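Probable 2-phosphosulfolactate phosphatase (Clostridium acetobutylicum, PDB 1VR0) probably catalyses, with magnesium as cofactor, the hydrolysis of (2R)-O-phospho-3-sulfolactate to (2R)-3-sulfolactate and phosphate. Local coordinates at residues A[45-50]-A[135-140]; A[39-44]-A[223-228]; A[141-146]-A[179-184]; A[152-157]-A[169-174]; A[123-128]-A[239-244]. All coordinates share one frame; numbering follows the deposited sequence.

In the fold
From the N terminus, the first segment met is 39-44; its pairing with 223-228 in contact 2 closes the longest loop and brings a late helix to the sulfolactate pocket. Contact 1 lies inside that loop, fixing helix 42-51 against the start of helix 138-148. Contact 3 follows in series, pairing helix 138-148 with the end of helix 165-181, and contact 4 is nested within it, where helix 165-181 packs on strand 152-156 of the large mixed sheet. Contact 5 crosses both contact 1 and contact 2 along the chain and encloses contacts 3 and 4; it joins the turn before strand 129-133 to the antiparallel strand 240-242.

Contact 1: residues A[45-50]-A[135-140]; sequences VITTAL and VLNGEA
Thr47 and Asn137 meet where two helices of this alpha/beta fold come together: helix 42-51, which follows strand 33-37, and helix 138-148, which follows strand 129-133. Thr47 stands with its methyl anti to the backbone N (chi1 -65°), and this one rotation sorts its two branches. OG1 is directed back to Thr43 O in the preceding turn, while CG2 is pushed outward to lie above the amide plane of Asn137, 3.8 Å from Asn137 CG. Thr47 OG1 stays 3.7 Å from Asn137 ND2, over the same face of the amide, a distance that speaks of packing.

Asn137 occupies the N-cap position, but its side chain makes no capping bond. Its CG is held between backbone N and carbonyl carbon (chi1 72°), and the amide is fixed instead by outside partners: ND2 bonds to Leu237 O and Ile132 O, and OD1 to Ser134 OG. Both ends of the buried amide thus have partners, and the threonine lies over its face.

One residue on from Thr47 and one residue back from Asn137, the pairing is of another kind. Thr48 spends its hydroxyl on Ser44 O and on Tyr228 OH, and Leu136 lays one branch beside it. The two side chains cross obliquely, with Leu136 CD1 3.5 Å from Thr48 OG1.

Contact 2: residues A[39-44]-A[223-228]; sequences MLRATS and KKDFEY. With 3SL ((2R)-3-sulfolactic acid), chain E.
Charge pairing comes first here, between Arg41 and Asp225. Arg41 NH2 donates to Asp225 OD2 at 2.9 Å, with an N-H...O angle of 145°, a bent bond of the salt bridge. The carboxylate oxygen lies near the guanidinium edge but somewhat out of its plane, and the two flat groups are turned 35° against each other. Below the charged ends, Arg41 CD rests 3.5 Å from Asp225 OD2. The other carboxylate oxygen, OD1, is taken by Ser96 OG, so Asp225 is itself held while it steadies the arginine.

Hydrogen bonds to the bound (2R)-3-sulfolactic acid leave from the other side of the same guanidinium. Arg41 NH1 reaches sulfonate O3S at 3.0 Å, while NE also points to the sulfonate. A bend at chi3 (-70°) turns the group so that its NE-NH1 edge faces the sulfonate and NH2, on the side of CD, faces Asp225. This is the active-site loop between strand 33-37 and helix 42-51, with a cis peptide just before Arg41; helix 223-229 supplies the second-shell carboxylate.

A further hydrogen bond closes the loop on itself, Ser44 OG donating to Met39 O at 2.7 Å.

Apolar contact lies beside the charged pair. Leu40 sets its two methyls against Phe226: CD2 is 4.2 Å from Phe226 CA, and CD1 meets Phe226 CD1 at the ring edge, near its plane. Tyr214 packs edge-to-face with that ring.

Contact 3: residues A[141-146]-A[179-184]; sequences VAEKIV and MDRMKK
Two neighbouring helices flanking the large mixed sheet meet here, with Ala142, Glu143 and Val146 of helix 138-148 receiving Arg181 from the end of helix 165-181. The first helix connects strands 129-133 and 152-156 in a beta-alpha-beta crossover.

Arg181 lies across the surface of that helix. Its CB touches Val146 CG2 at 4.1 Å, and further out NE passes 4.0 Å from Ala142 CB. One guanidinium face then lies over Glu143 N, which is 4.0 Å from its plane and displaced toward the rim.

At its far end NH1 forms a salt bridge with Glu143 OE1, 3.0 Å away. The glutamate reaches out with CG anti to its own N (chi1 178°) and the rest of the chain extended; carboxylate and guanidinium planes stand 55° apart, far from a flat paired arrangement. Arg181 NH2 also pairs with Glu139, at a separation modelled doubtfully short, so the positive charge probably lies between acids one helical turn apart and would tie the helices electrostatically at a partly solvent-open edge.

Contact 4: residues A[152-157]-A[169-174]; sequences VVIVNA and ICSGYI
Ser171 is the residue most enclosed by this contact, and it meets both Ile154 and Asn156 of the strand. Helix 165-181 comes close to the strand here, with Ile154 CA and Ser171 CA 6.6 Å apart; a side chain as short as serine suits so near an approach.

Ile154 covers the serine from the middle of the strand. Its CG2 methyl touches Ser171 OG at 3.3 Å and Ser171 CB at 3.6 Å, while the longer branch runs up alongside the helix so that Ile154 CD1 comes within 4.2 Å of Ser171 O. Ile37 of strand 33-37 and Leu17 of strand 13-18, the two neighbours of 152-156 in the sheet, add apolar contacts to the serine.

Two residues along, Asn156 brings a polar group to the same hydroxyl: OD1 lies 2.8 Å from Ser171 OG. The serine rotation, with OG beside the backbone N (chi1 -56°), places the hydroxyl where it can also meet Asp167 O one turn earlier in the helix. Two carbonyl oxygens, one from the strand and one from the helix, thus gather at one buried hydroxyl.

The side chain of Asn156 is about 7 Å from the magnesium ion, and Asp167 is one of the residues binding it. Strand, connecting loop and helix form a beta-alpha unit of the parallel part of the sheet, with the metal site, including Gly158, beyond the C-terminal end of the strand.

Contact 5: residues A[123-128]-A[239-244]; sequences GSETAR and PQYTNG
A bend at chi2 (-133°) turns the carboxylate of Glu125 toward Tyr241, whose own ring is thrown out from the strand by a CG lying opposite the backbone N (chi1 175°). The glutamate belongs to a type I beta turn, Ser124 to Ala127, closed by Ala127 N to Ser124 O at 2.9 Å; the tyrosine belongs to strand 240-242, which runs antiparallel to strand 129-133 in the mixed sheet. Backbone pairing of Tyr241 with Ile130 sets its place there, and the turn lies just one residue before strand 129-133.

The hydroxyl and the carboxylate join the turn to strand 240-242. Lys122 NZ also bonds to the tyrosine hydroxyl; its charge probably makes the place more favourable for the carboxylate, though its own ion pair with Glu125 is long and weak. Carboxylate and ring planes are inclined by 38°, with OE2 at the ring edge and in its plane, 3.5 Å from Tyr241 CE2. Tyr241 OH donates to Glu125 OE2 at 2.8 Å, arriving nearly in line with the CD-OE2 bond.

Contact 1: residues A[45-50]-A[135-140]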
# COMPACT_ATOMS: atom_id res chain seq x y z
N VAL A 45 -22.36 7.33 -0.59
CA VAL A 45 -23.30 8.44 -0.51
C VAL A 45 -23.40 9.16 -1.87
O VAL A 45 -24.47 9.30 -2.44
CB VAL A 45 -22.90 9.45 0.58
CG1 VAL A 45 -23.59 10.74 0.35
CG2 VAL A 45 -23.23 8.91 1.99
N ILE A 46 -22.29 9.60 -2.40
CA ILE A 46 -22.31 10.31 -3.66
C ILE A 46 -23.06 9.51 -4.75
O ILE A 46 -23.92 10.04 -5.45
CB ILE A 46 -20.91 10.66 -4.13
CG1 ILE A 46 -20.33 11.72 -3.20
CG2 ILE A 46 -20.92 11.18 -5.56
CD1 ILE A 46 -18.85 11.63 -3.05
N THR A 47 -22.71 8.23 -4.87
CA THR A 47 -23.29 7.34 -5.84
C THR A 47 -24.82 7.23 -5.66
O THR A 47 -25.58 7.29 -6.62
CB THR A 47 -22.65 5.95 -5.71
OG1 THR A 47 -21.27 6.03 -6.05
CG2 THR A 47 -23.32 4.95 -6.65
N THR A 48 -25.25 7.06 -4.41
CA THR A 48 -26.65 6.90 -4.10
C THR A 48 -27.43 8.20 -4.39
O THR A 48 -28.48 8.20 -5.06
CB THR A 48 -26.80 6.44 -2.63
OG1 THR A 48 -26.20 5.16 -2.47
CG2 THR A 48 -28.27 6.36 -2.22
N ALA A 49 -26.90 9.31 -3.91
CA ALA A 49 -27.56 10.57 -4.04
C ALA A 49 -27.82 10.92 -5.50
O ALA A 49 -28.95 11.29 -5.86
CB ALA A 49 -26.72 11.63 -3.38
N LEU A 50 -26.77 10.79 -6.32
CA LEU A 50 -26.86 11.09 -7.74
C LEU A 50 -27.81 10.16 -8.50
O LEU A 50 -28.57 10.61 -9.34
CB LEU A 50 -25.46 11.10 -8.36
CG LEU A 50 -24.81 12.44 -8.05
CD1 LEU A 50 -23.36 12.35 -8.00
CD2 LEU A 50 -25.24 13.48 -9.08
N VAL A 135 -18.92 -0.17 -4.11
CA VAL A 135 -19.48 -1.51 -4.40
C VAL A 135 -20.77 -1.39 -5.19
O VAL A 135 -21.04 -2.19 -6.09
CB VAL A 135 -19.72 -2.34 -3.09
CG1 VAL A 135 -20.21 -3.75 -3.40
CG2 VAL A 135 -18.45 -2.44 -2.32
N LEU A 136 -21.56 -0.39 -4.85
CA LEU A 136 -22.89 -0.21 -5.43
C LEU A 136 -22.86 -0.03 -6.93
O LEU A 136 -23.77 -0.48 -7.60
CB LEU A 136 -23.57 1.01 -4.81
CG LEU A 136 -23.75 1.02 -3.30
CD1 LEU A 136 -23.97 2.46 -2.83
CD2 LEU A 136 -24.89 0.10 -2.93
N ASN A 137 -21.85 0.67 -7.45
CA ASN A 137 -21.74 0.89 -8.90
C ASN A 137 -20.48 0.30 -9.54
O ASN A 137 -20.06 0.73 -10.62
CB ASN A 137 -21.88 2.39 -9.23
CG ASN A 137 -20.69 3.21 -8.82
OD1 ASN A 137 -19.86 2.76 -8.04
ND2 ASN A 137 -20.60 4.42 -9.34
N GLY A 138 -19.92 -0.72 -8.89
CA GLY A 138 -18.69 -1.36 -9.34
C GLY A 138 -18.71 -1.83 -10.78
O GLY A 138 -17.84 -1.47 -11.55
N GLU A 139 -19.73 -2.59 -11.15
CA GLU A 139 -19.84 -3.06 -12.52
C GLU A 139 -19.91 -1.89 -13.52
O GLU A 139 -19.22 -1.90 -14.55
CB GLU A 139 -21.08 -3.96 -12.70
CG GLU A 139 -21.05 -5.30 -11.97
CD GLU A 139 -20.24 -6.40 -12.69
OE1 GLU A 139 -19.76 -6.19 -13.82
OE2 GLU A 139 -20.10 -7.51 -12.14
N ALA A 140 -20.73 -0.90 -13.21
CA ALA A 140 -20.90 0.21 -14.12
C ALA A 140 -19.59 1.00 -14.25
O ALA A 140 -19.27 1.50 -15.32
CB ALA A 140 -22.03 1.11 -13.66

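Contact 2: residues A[39-44]-A[223-228]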
# COMPACT_ATOMS: atom_id res chain seq x y z
N MSE A 39 -15.75 3.62 0.32
CA MSE A 39 -17.04 2.91 0.30
C MSE A 39 -17.83 3.02 1.60
O MSE A 39 -19.08 2.89 1.61
CB MSE A 39 -16.87 1.44 -0.08
CG MSE A 39 -15.97 0.68 0.83
SE MSE A 39 -16.31 -1.27 0.87
CE MSE A 39 -18.23 -1.24 1.26
N LEU A 40 -17.12 3.27 2.70
CA LEU A 40 -17.79 3.44 3.99
C LEU A 40 -17.40 4.79 4.50
O LEU A 40 -16.53 4.87 5.39
CB LEU A 40 -17.34 2.36 4.98
CG LEU A 40 -17.95 0.99 4.66
CD1 LEU A 40 -17.36 -0.14 5.53
CD2 LEU A 40 -19.45 1.01 4.78
N ARG A 41 -18.05 5.87 4.03
CA ARG A 41 -19.30 5.86 3.25
C ARG A 41 -19.40 6.89 2.14
O ARG A 41 -20.36 6.84 1.37
CB ARG A 41 -20.51 6.08 4.18
CG ARG A 41 -20.75 4.98 5.22
CD ARG A 41 -21.72 5.45 6.30
NE ARG A 41 -21.12 6.47 7.18
CZ ARG A 41 -21.80 7.24 8.02
NH1 ARG A 41 -21.17 8.13 8.77
NH2 ARG A 41 -23.11 7.13 8.14
N ALA A 42 -18.43 7.80 2.02
CA ALA A 42 -18.56 8.97 1.12
C ALA A 42 -18.91 8.66 -0.35
O ALA A 42 -19.79 9.29 -0.89
CB ALA A 42 -17.33 9.86 1.15
N THR A 43 -18.23 7.71 -0.98
CA THR A 43 -18.53 7.43 -2.37
C THR A 43 -19.79 6.60 -2.52
O THR A 43 -20.38 6.59 -3.60
CB THR A 43 -17.39 6.77 -3.13
OG1 THR A 43 -16.96 5.58 -2.46
CG2 THR A 43 -16.26 7.73 -3.24
N SER A 44 -20.19 5.90 -1.46
CA SER A 44 -21.49 5.23 -1.45
C SER A 44 -22.61 6.27 -1.35
O SER A 44 -23.67 6.09 -1.97
CB SER A 44 -21.58 4.22 -0.31
OG SER A 44 -20.63 3.20 -0.55
N LYS A 223 -24.66 -0.42 11.39
CA LYS A 223 -24.87 -1.73 10.78
C LYS A 223 -25.68 -1.65 9.47
O LYS A 223 -25.31 -2.27 8.48
CB LYS A 223 -25.57 -2.65 11.78
CG LYS A 223 -25.53 -4.11 11.38
CD LYS A 223 -26.46 -4.97 12.24
CE LYS A 223 -26.38 -6.44 11.83
NZ LYS A 223 -27.45 -7.27 12.49
N LYS A 224 -26.76 -0.87 9.47
CA LYS A 224 -27.59 -0.68 8.27
C LYS A 224 -26.78 -0.11 7.11
O LYS A 224 -26.90 -0.59 5.98
CB LYS A 224 -28.76 0.27 8.52
CG LYS A 224 -29.65 -0.07 9.70
CD LYS A 224 -30.94 -0.68 9.27
CE LYS A 224 -31.90 -0.90 10.47
NZ LYS A 224 -32.69 0.32 10.78
N ASP A 225 -26.00 0.94 7.36
CA ASP A 225 -25.19 1.54 6.30
C ASP A 225 -24.17 0.54 5.78
O ASP A 225 -23.95 0.44 4.58
CB ASP A 225 -24.44 2.80 6.77
CG ASP A 225 -25.34 4.02 6.96
OD1 ASP A 225 -26.50 4.13 6.43
OD2 ASP A 225 -24.86 4.93 7.66
N PHE A 226 -23.56 -0.21 6.70
CA PHE A 226 -22.57 -1.24 6.34
C PHE A 226 -23.16 -2.30 5.38
O PHE A 226 -22.56 -2.64 4.37
CB PHE A 226 -21.99 -1.91 7.61
CG PHE A 226 -21.26 -3.19 7.33
CD1 PHE A 226 -20.03 -3.18 6.73
CD2 PHE A 226 -21.83 -4.43 7.64
CE1 PHE A 226 -19.36 -4.36 6.43
CE2 PHE A 226 -21.16 -5.63 7.35
CZ PHE A 226 -19.92 -5.59 6.73
N GLU A 227 -24.34 -2.82 5.71
CA GLU A 227 -24.93 -3.86 4.87
C GLU A 227 -25.31 -3.29 3.51
O GLU A 227 -25.21 -3.99 2.50
CB GLU A 227 -26.20 -4.43 5.49
CG GLU A 227 -26.11 -4.76 6.96
CD GLU A 227 -26.02 -6.22 7.24
OE1 GLU A 227 -27.03 -6.74 7.75
OE2 GLU A 227 -24.95 -6.84 6.96
N TYR A 228 -25.78 -2.05 3.50
CA TYR A 228 -26.20 -1.40 2.28
C TYR A 228 -25.00 -1.18 1.35
O TYR A 228 -25.05 -1.52 0.18
CB TYR A 228 -26.92 -0.08 2.62
CG TYR A 228 -27.20 0.75 1.41
CD1 TYR A 228 -28.32 0.49 0.62
CD2 TYR A 228 -26.32 1.73 0.99
CE1 TYR A 228 -28.58 1.23 -0.53
CE2 TYR A 228 -26.57 2.48 -0.16
CZ TYR A 228 -27.70 2.22 -0.91
OH TYR A 228 -27.98 2.95 -2.04
O11 3SL E . -14.24 8.10 10.52
C1 3SL E . -15.39 7.75 10.21
O12 3SL E . -16.12 6.97 10.87
C2 3SL E . -15.92 8.32 8.95
O2 3SL E . -14.85 8.31 8.01
C3 3SL E . -17.11 7.48 8.52
S 3SL E . -17.63 7.87 7.00
O3S 3SL E . -18.81 8.75 7.08
O1S 3SL E . -16.54 8.31 6.06
O2S 3SL E . -18.22 6.66 6.42

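Contact 3: residues A[141-146]-A[179-184]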
# COMPACT_ATOMS: atom_id res chain seq x y z
N VAL A 141 -18.82 1.09 -13.16
CA VAL A 141 -17.52 1.77 -13.20
C VAL A 141 -16.56 1.03 -14.13
O VAL A 141 -15.78 1.64 -14.86
CB VAL A 141 -16.88 1.83 -11.80
CG1 VAL A 141 -15.48 2.36 -11.90
CG2 VAL A 141 -17.72 2.70 -10.86
N ALA A 142 -16.59 -0.30 -14.07
CA ALA A 142 -15.71 -1.10 -14.88
C ALA A 142 -16.07 -0.87 -16.34
O ALA A 142 -15.21 -0.73 -17.19
CB ALA A 142 -15.84 -2.53 -14.50
N GLU A 143 -17.36 -0.78 -16.62
CA GLU A 143 -17.80 -0.52 -17.97
C GLU A 143 -17.33 0.84 -18.47
O GLU A 143 -16.88 0.94 -19.60
CB GLU A 143 -19.29 -0.64 -18.04
CG GLU A 143 -19.79 -0.33 -19.41
CD GLU A 143 -21.15 -0.89 -19.67
OE1 GLU A 143 -21.35 -2.08 -19.34
OE2 GLU A 143 -22.00 -0.14 -20.19
N LYS A 144 -17.38 1.86 -17.63
CA LYS A 144 -16.90 3.20 -17.99
C LYS A 144 -15.37 3.26 -18.19
O LYS A 144 -14.86 3.90 -19.10
CB LYS A 144 -17.35 4.22 -16.95
CG LYS A 144 -17.02 5.67 -17.27
CD LYS A 144 -17.73 6.20 -18.46
CE LYS A 144 -17.26 7.63 -18.76
NZ LYS A 144 -17.85 8.15 -20.06
N ILE A 145 -14.67 2.53 -17.35
CA ILE A 145 -13.22 2.37 -17.48
C ILE A 145 -12.82 1.85 -18.84
O ILE A 145 -11.91 2.38 -19.47
CB ILE A 145 -12.69 1.45 -16.38
CG1 ILE A 145 -12.65 2.21 -15.07
CG2 ILE A 145 -11.31 0.94 -16.71
CD1 ILE A 145 -12.44 1.30 -13.82
N VAL A 146 -13.50 0.82 -19.30
CA VAL A 146 -13.21 0.22 -20.60
C VAL A 146 -13.51 1.21 -21.73
O VAL A 146 -12.71 1.38 -22.63
CB VAL A 146 -14.01 -1.08 -20.79
CG1 VAL A 146 -13.89 -1.63 -22.21
CG2 VAL A 146 -13.56 -2.10 -19.77
N MSE A 179 -11.65 -6.98 -15.52
CA MSE A 179 -11.10 -8.20 -16.08
C MSE A 179 -12.17 -9.07 -16.73
O MSE A 179 -11.90 -9.73 -17.72
CB MSE A 179 -10.42 -9.01 -15.02
CG MSE A 179 -9.25 -8.29 -14.39
SE MSE A 179 -8.30 -9.44 -13.02
CE MSE A 179 -7.58 -10.69 -14.73
N ASP A 180 -13.36 -9.10 -16.15
CA ASP A 180 -14.48 -9.79 -16.76
C ASP A 180 -14.75 -9.21 -18.16
O ASP A 180 -15.15 -9.93 -19.04
CB ASP A 180 -15.75 -9.68 -15.91
CG ASP A 180 -15.71 -10.52 -14.62
OD1 ASP A 180 -14.79 -11.38 -14.40
OD2 ASP A 180 -16.64 -10.30 -13.80
N ARG A 181 -14.52 -7.92 -18.34
CA ARG A 181 -14.74 -7.26 -19.62
C ARG A 181 -13.53 -7.20 -20.52
O ARG A 181 -13.69 -6.93 -21.68
CB ARG A 181 -15.26 -5.84 -19.42
CG ARG A 181 -16.62 -5.83 -18.86
CD ARG A 181 -16.89 -4.60 -18.09
NE ARG A 181 -17.79 -4.91 -16.99
CZ ARG A 181 -19.10 -4.73 -17.02
NH1 ARG A 181 -19.71 -4.22 -18.09
NH2 ARG A 181 -19.81 -5.05 -15.95
N MSE A 182 -12.33 -7.44 -20.02
CA MSE A 182 -11.22 -7.65 -20.94
C MSE A 182 -9.94 -8.25 -20.44
O MSE A 182 -9.59 -8.10 -19.28
CB MSE A 182 -10.83 -6.34 -21.53
CG MSE A 182 -10.35 -5.35 -20.52
SE MSE A 182 -9.78 -3.80 -21.60
CE MSE A 182 -9.47 -4.66 -23.55
N LYS A 183 -9.21 -8.84 -21.38
CA LYS A 183 -7.94 -9.53 -21.11
C LYS A 183 -6.69 -8.65 -21.38
O LYS A 183 -5.63 -8.90 -20.81
CB LYS A 183 -7.93 -10.83 -21.91
CG LYS A 183 -9.16 -11.74 -21.61
CD LYS A 183 -8.85 -13.27 -21.83
CE LYS A 183 -8.53 -13.61 -23.31
NZ LYS A 183 -8.99 -14.97 -23.71
N LYS A 184 -6.82 -7.61 -22.21
CA LYS A 184 -5.67 -6.71 -22.51
C LYS A 184 -5.31 -5.78 -21.35
O LYS A 184 -5.31 -4.57 -21.49
CB LYS A 184 -5.87 -5.87 -23.76
CG LYS A 184 -6.02 -6.64 -25.00
CD LYS A 184 -6.02 -5.76 -26.25
CE LYS A 184 -6.33 -6.61 -27.49
NZ LYS A 184 -5.44 -6.38 -28.67

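Contact 4: residues A[152-157]-A[169-174]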
# COMPACT_ATOMS: atom_id res chain seq x y z
N VAL A 152 -5.43 3.40 -15.84
CA VAL A 152 -6.28 3.57 -14.69
C VAL A 152 -5.47 3.63 -13.43
O VAL A 152 -4.50 2.92 -13.28
CB VAL A 152 -7.27 2.41 -14.59
CG1 VAL A 152 -8.14 2.54 -13.37
CG2 VAL A 152 -8.14 2.40 -15.82
N VAL A 153 -5.88 4.49 -12.51
CA VAL A 153 -5.40 4.41 -11.15
C VAL A 153 -6.61 4.41 -10.23
O VAL A 153 -7.50 5.23 -10.34
CB VAL A 153 -4.37 5.51 -10.80
CG1 VAL A 153 -4.94 6.88 -11.01
CG2 VAL A 153 -3.95 5.39 -9.36
N ILE A 154 -6.65 3.44 -9.32
CA ILE A 154 -7.72 3.34 -8.34
C ILE A 154 -7.24 3.97 -7.05
O ILE A 154 -6.31 3.49 -6.42
CB ILE A 154 -8.14 1.90 -8.19
CG1 ILE A 154 -8.80 1.49 -9.50
CG2 ILE A 154 -9.17 1.75 -7.09
CD1 ILE A 154 -8.98 0.03 -9.59
N VAL A 155 -7.86 5.08 -6.71
CA VAL A 155 -7.40 5.91 -5.60
C VAL A 155 -8.25 5.58 -4.38
O VAL A 155 -9.39 6.01 -4.29
CB VAL A 155 -7.52 7.41 -5.93
CG1 VAL A 155 -6.95 8.28 -4.81
CG2 VAL A 155 -6.83 7.72 -7.24
N ASN A 156 -7.72 4.76 -3.48
CA ASN A 156 -8.37 4.49 -2.20
C ASN A 156 -8.29 5.72 -1.31
O ASN A 156 -7.23 6.31 -1.19
CB ASN A 156 -7.67 3.32 -1.49
CG ASN A 156 -7.83 2.01 -2.23
OD1 ASN A 156 -7.97 2.00 -3.44
ND2 ASN A 156 -7.84 0.92 -1.51
N ALA A 157 -9.39 6.14 -0.71
CA ALA A 157 -9.33 7.25 0.25
C ALA A 157 -8.63 6.77 1.52
O ALA A 157 -7.89 7.52 2.15
CB ALA A 157 -10.69 7.77 0.56
N ILE A 169 -10.56 -3.86 -0.85
CA ILE A 169 -11.30 -4.98 -1.42
C ILE A 169 -12.25 -4.48 -2.49
O ILE A 169 -12.51 -5.16 -3.49
CB ILE A 169 -12.02 -5.83 -0.34
CG1 ILE A 169 -12.57 -7.13 -0.97
CG2 ILE A 169 -13.12 -5.06 0.35
CD1 ILE A 169 -12.92 -8.23 0.07
N CYS A 170 -12.80 -3.29 -2.26
CA CYS A 170 -13.69 -2.68 -3.22
C CYS A 170 -12.93 -2.38 -4.50
O CYS A 170 -13.46 -2.62 -5.57
CB CYS A 170 -14.27 -1.40 -2.65
SG CYS A 170 -15.50 -0.66 -3.76
N SER A 171 -11.68 -1.92 -4.38
CA SER A 171 -10.81 -1.78 -5.56
C SER A 171 -10.67 -3.08 -6.31
O SER A 171 -10.76 -3.12 -7.52
CB SER A 171 -9.42 -1.35 -5.19
OG SER A 171 -9.41 -0.15 -4.44
N GLY A 172 -10.44 -4.15 -5.57
CA GLY A 172 -10.31 -5.48 -6.12
C GLY A 172 -11.53 -5.94 -6.87
O GLY A 172 -11.41 -6.54 -7.92
N TYR A 173 -12.71 -5.67 -6.31
CA TYR A 173 -13.95 -6.02 -6.96
C TYR A 173 -14.06 -5.34 -8.31
O TYR A 173 -14.46 -5.98 -9.31
CB TYR A 173 -15.12 -5.61 -6.07
CG TYR A 173 -16.46 -5.62 -6.73
CD1 TYR A 173 -16.92 -6.75 -7.39
CD2 TYR A 173 -17.30 -4.51 -6.64
CE1 TYR A 173 -18.19 -6.76 -7.95
CE2 TYR A 173 -18.55 -4.52 -7.20
CZ TYR A 173 -18.99 -5.63 -7.85
OH TYR A 173 -20.27 -5.61 -8.42
N ILE A 174 -13.71 -4.06 -8.33
CA ILE A 174 -13.84 -3.26 -9.53
C ILE A 174 -12.83 -3.73 -10.59
O ILE A 174 -13.17 -3.86 -11.76
CB ILE A 174 -13.72 -1.78 -9.19
CG1 ILE A 174 -14.96 -1.38 -8.36
CG2 ILE A 174 -13.59 -0.93 -10.43
CD1 ILE A 174 -15.03 0.05 -7.94

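Contact 5: residues A[123-128]-A[239-244]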
# COMPACT_ATOMS: atom_id res chain seq x y z
N GLY A 123 -7.65 15.42 -4.34
CA GLY A 123 -6.27 14.99 -4.60
C GLY A 123 -6.01 14.38 -5.97
O GLY A 123 -4.87 14.25 -6.38
N SER A 124 -7.08 14.02 -6.68
CA SER A 124 -7.01 13.42 -8.01
C SER A 124 -7.24 14.41 -9.17
O SER A 124 -7.29 13.99 -10.34
CB SER A 124 -8.01 12.29 -8.07
OG SER A 124 -7.90 11.48 -6.89
N GLU A 125 -7.30 15.71 -8.87
CA GLU A 125 -7.60 16.75 -9.88
C GLU A 125 -6.86 16.63 -11.22
O GLU A 125 -7.41 17.02 -12.25
CB GLU A 125 -7.31 18.15 -9.34
CG GLU A 125 -8.19 18.51 -8.18
CD GLU A 125 -8.79 19.88 -8.32
OE1 GLU A 125 -7.95 20.82 -8.43
OE2 GLU A 125 -10.06 19.98 -8.30
N THR A 126 -5.63 16.17 -11.21
CA THR A 126 -4.86 16.20 -12.45
C THR A 126 -5.19 15.05 -13.41
O THR A 126 -4.58 14.97 -14.48
CB THR A 126 -3.35 16.20 -12.16
OG1 THR A 126 -3.03 15.12 -11.24
CG2 THR A 126 -2.94 17.55 -11.56
N ALA A 127 -6.09 14.14 -13.00
CA ALA A 127 -6.43 13.00 -13.84
C ALA A 127 -7.21 13.48 -15.04
O ALA A 127 -7.84 14.53 -14.98
CB ALA A 127 -7.25 12.00 -13.05
N ARG A 128 -7.19 12.71 -16.13
CA ARG A 128 -8.02 13.04 -17.28
C ARG A 128 -9.52 12.91 -16.94
O ARG A 128 -10.33 13.76 -17.34
CB ARG A 128 -7.70 12.16 -18.47
CG ARG A 128 -8.46 12.57 -19.75
CD ARG A 128 -8.25 11.58 -20.84
NE ARG A 128 -6.90 11.63 -21.36
CZ ARG A 128 -6.38 10.73 -22.19
NH1 ARG A 128 -7.09 9.67 -22.58
NH2 ARG A 128 -5.12 10.87 -22.60
N PRO A 239 -20.81 8.50 -11.35
CA PRO A 239 -20.57 9.93 -11.19
C PRO A 239 -19.15 10.33 -11.56
O PRO A 239 -18.22 9.53 -11.46
CB PRO A 239 -20.80 10.17 -9.70
CG PRO A 239 -21.53 8.98 -9.20
CD PRO A 239 -21.13 7.84 -10.08
N GLN A 240 -19.01 11.57 -11.97
CA GLN A 240 -17.76 12.03 -12.47
C GLN A 240 -17.49 13.43 -11.93
O GLN A 240 -18.35 14.29 -11.99
CB GLN A 240 -17.84 12.01 -13.97
CG GLN A 240 -16.53 12.04 -14.62
CD GLN A 240 -16.50 11.42 -16.00
OE1 GLN A 240 -17.48 10.79 -16.48
NE2 GLN A 240 -15.36 11.59 -16.67
N TYR A 241 -16.29 13.62 -11.37
CA TYR A 241 -15.86 14.92 -10.83
C TYR A 241 -15.20 15.72 -11.95
O TYR A 241 -14.30 15.25 -12.61
CB TYR A 241 -14.90 14.70 -9.65
CG TYR A 241 -14.28 15.95 -9.05
CD1 TYR A 241 -15.04 16.84 -8.32
CD2 TYR A 241 -12.93 16.22 -9.19
CE1 TYR A 241 -14.49 17.96 -7.78
CE2 TYR A 241 -12.36 17.36 -8.64
CZ TYR A 241 -13.15 18.23 -7.94
OH TYR A 241 -12.63 19.38 -7.39
N THR A 242 -15.67 16.94 -12.16
CA THR A 242 -15.24 17.78 -13.25
C THR A 242 -15.39 19.22 -12.81
O THR A 242 -16.50 19.60 -12.49
CB THR A 242 -16.16 17.57 -14.50
OG1 THR A 242 -16.16 16.18 -14.89
CG2 THR A 242 -15.70 18.43 -15.67
N ASN A 243 -14.31 20.00 -12.82
CA ASN A 243 -14.36 21.41 -12.48
C ASN A 243 -15.06 21.65 -11.15
O ASN A 243 -15.97 22.46 -11.07
CB ASN A 243 -15.06 22.20 -13.59
CG ASN A 243 -14.37 22.09 -14.93
OD1 ASN A 243 -13.15 22.09 -15.02
ND2 ASN A 243 -15.16 22.02 -15.99
N GLY A 244 -14.68 20.91 -10.12
CA GLY A 244 -15.22 21.11 -8.76
C GLY A 244 -16.61 20.58 -8.45
O GLY A 244 -17.13 20.81 -7.37